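Local coordinates for putative exported protein (Bacteroides fragilis, PDB 3FZX) that is of unknown function but binds calcium and probably handles lipid at the bacterial cell envelope, at residues N22-D27 / Q208-L213. Numbering follows the deposited sequence.
Sequences NCYTAD and QSYSVL
Tyr210 leans across to Tyr24, its directly facing partner in an antiparallel pair, and sets one ring face over that residue's CB, while the two rings meet only obliquely. The CB lies 3.8 Å from the Tyr210 ring centroid, close to the normal, in a CH-pi contact. The two rings lie at 24° but slide apart, barely overlapping, with Tyr24 CD2 3.5 Å from Tyr210 CE2. Torsions explain the offset: Tyr210 CG sits between its backbone N and carbonyl carbon (chi1 65°), whereas Tyr24 CG is anti to its carbonyl carbon (chi1 -54°), which carries that ring toward Val212 CG2. Asn22 ND2 donates in its amide plane to Tyr24 OH (3.2 Å), tethering the far end of the ring.

Beneath the rings, Tyr24 N donates to Tyr210 O at 2.7 Å, and Tyr210 N returns a bond to Tyr24 O; Asn22 and Val212 exchange another such pair. On the other sheet face, beside Cys23, Ser211 OG hydrogen-bonds Ser198 and Arg21. Because 18-25 and 207-217 are the first and last barrel strands, these reciprocal bonds close the barrel, and the tyrosines add apolar cover to one side of the seam.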
loop_
_atom_site.group_PDB
_atom_site.type_symbol
_atom_site.label_atom_id
_atom_site.label_comp_id
_atom_site.label_asym_id
_atom_site.label_seq_id
_atom_site.Cartn_x
_atom_site.Cartn_y
_atom_site.Cartn_z
ATOM N N ASN A 22 8.341 -13.756 -18.160
ATOM C CA ASN A 22 9.358 -14.758 -17.845
ATOM C C ASN A 22 10.566 -14.100 -17.182
ATOM O O ASN A 22 10.923 -12.968 -17.550
ATOM C CB ASN A 22 9.802 -15.511 -19.117
ATOM C CG ASN A 22 8.794 -16.547 -19.562
ATOM O OD1 ASN A 22 7.748 -16.727 -18.946
ATOM N ND2 ASN A 22 9.114 -17.246 -20.623
ATOM N N CYS A 23 11.193 -14.826 -16.239
ATOM C CA CYS A 23 12.391 -14.361 -15.514
ATOM C C CYS A 23 13.578 -15.211 -15.849
ATOM O O CYS A 23 13.454 -16.436 -15.841
ATOM C CB CYS A 23 12.162 -14.459 -14.012
ATOM S SG CYS A 23 10.697 -13.507 -13.535
ATOM N N TYR A 24 14.719 -14.554 -16.084
ATOM C CA TYR A 24 15.939 -15.206 -16.543
ATOM C C TYR A 24 17.176 -14.850 -15.700
ATOM O O TYR A 24 17.267 -13.740 -15.159
ATOM C CB TYR A 24 16.237 -14.811 -18.013
ATOM C CG TYR A 24 15.087 -15.069 -18.959
ATOM C CD1 TYR A 24 14.931 -16.315 -19.570
ATOM C CD2 TYR A 24 14.152 -14.057 -19.257
ATOM C CE1 TYR A 24 13.851 -16.568 -20.430
ATOM C CE2 TYR A 24 13.094 -14.293 -20.119
ATOM C CZ TYR A 24 12.944 -15.556 -20.702
ATOM O OH TYR A 24 11.882 -15.832 -21.526
ATOM N N THR A 25 18.128 -15.803 -15.644
ATOM C CA THR A 25 19.468 -15.572 -15.133
ATOM C C THR A 25 20.190 -14.739 -16.189
ATOM O O THR A 25 19.756 -14.650 -17.375
ATOM C CB THR A 25 20.293 -16.902 -14.879
ATOM O OG1 THR A 25 20.736 -17.503 -16.125
ATOM C CG2 THR A 25 19.511 -17.911 -14.056
ATOM N N ALA A 26 21.307 -14.154 -15.775
ATOM C CA ALA A 26 22.177 -13.384 -16.665
ATOM C C ALA A 26 22.634 -14.198 -17.856
ATOM O O ALA A 26 23.036 -13.626 -18.841
ATOM C CB ALA A 26 23.420 -12.874 -15.906
ATOM N N ASP A 27 22.633 -15.526 -17.743
ATOM C CA ASP A 27 22.978 -16.411 -18.868
ATOM C C ASP A 27 21.799 -16.888 -19.727
ATOM O O ASP A 27 21.959 -17.769 -20.574
ATOM C CB ASP A 27 23.819 -17.586 -18.360
ATOM C CG ASP A 27 25.246 -17.168 -18.043
ATOM O OD1 ASP A 27 25.741 -16.192 -18.660
ATOM O OD2 ASP A 27 25.875 -17.807 -17.173
ATOM N N GLN A 208 22.694 -9.347 -13.385
ATOM C CA GLN A 208 22.283 -10.356 -12.426
ATOM C C GLN A 208 21.064 -11.136 -12.919
ATOM O O GLN A 208 20.931 -12.320 -12.648
ATOM C CB GLN A 208 21.945 -9.665 -11.111
ATOM C CG GLN A 208 23.113 -8.853 -10.577
ATOM C CD GLN A 208 24.280 -9.750 -10.217
ATOM O OE1 GLN A 208 25.366 -9.667 -10.800
ATOM N NE2 GLN A 208 24.031 -10.663 -9.289
ATOM N N SER A 209 20.182 -10.482 -13.661
ATOM C CA SER A 209 18.937 -11.109 -14.065
ATOM C C SER A 209 18.149 -10.151 -14.928
ATOM O O SER A 209 18.511 -8.961 -15.083
ATOM C CB SER A 209 18.084 -11.483 -12.846
ATOM O OG SER A 209 17.971 -10.381 -11.955
ATOM N N TYR A 210 17.097 -10.686 -15.526
ATOM C CA TYR A 210 16.204 -9.872 -16.303
ATOM C C TYR A 210 14.889 -10.608 -16.529
ATOM O O TYR A 210 14.808 -11.852 -16.379
ATOM C CB TYR A 210 16.853 -9.452 -17.613
ATOM C CG TYR A 210 17.152 -10.568 -18.580
ATOM C CD1 TYR A 210 18.328 -11.299 -18.471
ATOM C CD2 TYR A 210 16.285 -10.857 -19.636
ATOM C CE1 TYR A 210 18.620 -12.290 -19.347
ATOM C CE2 TYR A 210 16.575 -11.879 -20.542
ATOM C CZ TYR A 210 17.750 -12.577 -20.374
ATOM O OH TYR A 210 18.078 -13.579 -21.200
ATOM N N SER A 211 13.863 -9.833 -16.860
ATOM C CA SER A 211 12.565 -10.379 -17.181
ATOM C C SER A 211 12.025 -9.703 -18.437
ATOM O O SER A 211 12.379 -8.560 -18.738
ATOM C CB SER A 211 11.621 -10.216 -15.987
ATOM O OG SER A 211 11.165 -8.886 -15.866
ATOM N N VAL A 212 11.204 -10.439 -19.192
ATOM C CA VAL A 212 10.640 -9.991 -20.456
ATOM C C VAL A 212 9.192 -10.482 -20.560
ATOM O O VAL A 212 8.879 -11.637 -20.255
ATOM C CB VAL A 212 11.436 -10.558 -21.676
ATOM C CG1 VAL A 212 10.941 -9.944 -22.991
ATOM C CG2 VAL A 212 12.943 -10.320 -21.505
ATOM N N LEU A 213 8.310 -9.590 -20.982
ATOM C CA LEU A 213 6.921 -9.918 -21.284
ATOM C C LEU A 213 6.900 -11.073 -22.274
ATOM O O LEU A 213 7.567 -11.035 -23.302
ATOM C CB LEU A 213 6.221 -8.699 -21.902
ATOM C CG LEU A 213 4.734 -8.856 -22.275
ATOM C CD1 LEU A 213 3.895 -9.148 -21.072
ATOM C CD2 LEU A 213 4.281 -7.601 -23.031
#